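Local structure of ATP-binding protein (Mycobacterium tuberculosis, 5UKV) at residues R45-G48 with M49-S52. The protein probably autophosphorylates on a histidine with ATP as a sensor kinase of a two-component system, this chain being its dimerization and histidine phosphotransfer domain. The protein carries 1 engineered substitution. Sequence-based numbering, arbitrary orientation.
Sequences RDVG and MLLS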
ATOM      1  N   ARG A  45      11.930  -1.150 -24.105  1.00 32.72           N
ATOM      2  CA  ARG A  45      12.133  -0.405 -25.382  1.00 34.63           C
ATOM      3  C   ARG A  45      11.259   0.886 -25.229  1.00 33.01           C
ATOM      4  O   ARG A  45      11.752   1.990 -25.300  1.00 41.23           O
ATOM      5  CB  ARG A  45      11.681  -1.156 -26.680  1.00 35.07           C
ATOM      6  CG  ARG A  45      11.983  -2.626 -26.903  1.00 42.13           C
ATOM      7  CD  ARG A  45      11.351  -3.270 -28.175  1.00 40.85           C
ATOM      8  NE  ARG A  45      12.368  -4.126 -28.708  1.00 45.63           N
ATOM      9  CZ  ARG A  45      13.283  -3.707 -29.562  1.00 52.79           C
ATOM     10  NH1 ARG A  45      14.259  -4.519 -29.910  1.00 53.70           N
ATOM     11  NH2 ARG A  45      13.223  -2.468 -30.089  1.00 55.15           N
ATOM     12  N   ASP A  46       9.964   0.757 -24.958  1.00 29.21           N
ATOM     13  CA  ASP A  46       9.057   1.904 -24.816  1.00 27.55           C
ATOM     14  C   ASP A  46       8.778   2.190 -23.349  1.00 24.86           C
ATOM     15  O   ASP A  46       7.768   1.788 -22.819  1.00 21.99           O
ATOM     16  CB  ASP A  46       7.798   1.714 -25.602  1.00 28.70           C
ATOM     17  CG  ASP A  46       6.822   2.887 -25.492  1.00 32.48           C
ATOM     18  OD1 ASP A  46       7.082   3.860 -24.777  1.00 24.73           O
ATOM     19  OD2 ASP A  46       5.672   2.713 -25.985  1.00 33.87           O
ATOM     20  N   VAL A  47       9.622   3.004 -22.756  1.00 22.82           N
ATOM     21  CA  VAL A  47       9.478   3.400 -21.394  1.00 23.62           C
ATOM     22  C   VAL A  47       8.201   4.178 -21.163  1.00 22.94           C
ATOM     23  O   VAL A  47       7.712   4.206 -20.076  1.00 23.62           O
ATOM     24  CB  VAL A  47      10.672   4.180 -20.878  1.00 28.93           C
ATOM     25  CG1 VAL A  47      10.615   4.237 -19.388  1.00 33.96           C
ATOM     26  CG2 VAL A  47      11.930   3.466 -21.229  1.00 38.19           C
ATOM     27  N   GLY A  48       7.726   4.891 -22.161  1.00 20.49           N
ATOM     28  CA  GLY A  48       6.455   5.616 -21.999  1.00 20.79           C
ATOM     29  C   GLY A  48       5.258   4.743 -21.688  1.00 20.71           C
ATOM     30  O   GLY A  48       4.434   5.012 -20.841  1.00 20.65           O
HETATM   31  N   MSE A  49       5.220   3.607 -22.358  1.00 21.67           N
HETATM   32  CA  MSE A  49       4.229   2.597 -22.086  1.00 21.63           C
HETATM   33  C   MSE A  49       4.413   1.972 -20.721  1.00 19.22           C
HETATM   34  O   MSE A  49       3.443   1.821 -20.040  1.00 18.89           O
HETATM   35  CB  MSE A  49       4.176   1.502 -23.136  1.00 22.30           C
HETATM   36  CG  MSE A  49       2.929   0.718 -22.820  1.00 29.25           C
HETATM   37 SE   MSE A  49       2.627  -0.678 -24.142  1.00 37.38          SE
HETATM   38  CE  MSE A  49       1.832   0.588 -25.407  1.00 36.21           C
ATOM     39  N   LEU A  50       5.643   1.666 -20.334  1.00 20.50           N
ATOM     40  CA  LEU A  50       5.979   1.095 -19.080  1.00 22.51           C
ATOM     41  C   LEU A  50       5.530   2.040 -17.983  1.00 22.23           C
ATOM     42  O   LEU A  50       4.893   1.673 -17.079  1.00 23.33           O
ATOM     43  CB  LEU A  50       7.489   0.964 -19.046  1.00 27.89           C
ATOM     44  CG  LEU A  50       8.158   0.092 -18.029  1.00 33.22           C
ATOM     45  CD1 LEU A  50       7.892  -1.350 -18.284  1.00 36.74           C
ATOM     46  CD2 LEU A  50       9.631   0.302 -17.805  1.00 34.39           C
ATOM     47  N   LEU A  51       5.842   3.294 -18.149  1.00 22.36           N
ATOM     48  CA  LEU A  51       5.496   4.380 -17.197  1.00 24.46           C
ATOM     49  C   LEU A  51       3.993   4.632 -17.053  1.00 26.76           C
ATOM     50  O   LEU A  51       3.476   4.821 -15.900  1.00 21.40           O
ATOM     51  CB  LEU A  51       6.213   5.707 -17.572  1.00 25.22           C
ATOM     52  CG  LEU A  51       6.040   6.849 -16.545  1.00 24.86           C
ATOM     53  CD1 LEU A  51       6.573   6.401 -15.162  1.00 24.16           C
ATOM     54  CD2 LEU A  51       6.771   8.005 -17.006  1.00 24.63           C
ATOM     55  N   SER A  52       3.301   4.501 -18.163  1.00 25.05           N
ATOM     56  CA  SER A  52       1.882   4.627 -18.190  1.00 25.20           C
ATOM     57  C   SER A  52       1.205   3.552 -17.323  1.00 25.32           C
ATOM     58  O   SER A  52       0.362   3.822 -16.548  1.00 26.46           O
ATOM     59  CB  SER A  52       1.465   4.417 -19.624  1.00 29.45           C
ATOM     60  OG  SER A  52       0.222   4.904 -19.848  1.00 37.20           O
TER
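Asp46 is the N-cap of helix 47-71, the second helix of the DHp hairpin, and its carboxylate closes the first turn by accepting a bond from the backbone of Met49. The bond from Met49 N to Asp46 OD1 measures 3.1 Å and is fairly straight, 157° at the hydrogen, but the donor stands well above the carboxylate plane. What brings the carboxylate over the helix end is the first torsion of Asp46, with CG anti to the backbone N (chi1 -180°). The other oxygen, OD2, rests 3.4 Å from CB of Met49, and the two side chains cross at about a right angle, the selenomethionine chain leading away from the cap. A cap of this kind supplies an acceptor to an N-H of the first turn, and the negative charge at the N-terminus of the helix probably gains from the helix dipole.

The backbone takes up the helical pattern at once. Asp46 O accepts from Leu50 N at 3.3 Å and more weakly from Met49 N. The next two i to i+4 bonds are shorter: Leu51 N to Val47 O at 2.8 Å and Ser52 N to Gly48 O at 3.0 Å. Among the apolar groups, CG1 of Val47 approaches CD2 of Leu50 only loosely, at 4.4 Å.

Both of these side chains touch helix 2-40, where Val47 packs on Tyr39 and Leu50 on both Phe35 and Tyr39. The second subunit also borders this turn: Arg40 of the second subunit donates through NH1 to Gly48 O and packs on Leu51 and Ser52, and Leu51 of the second subunit lies against Val47, so that the start of helix 47-71 is packed against its own hairpin partner and against the second subunit of the dimeric bundle.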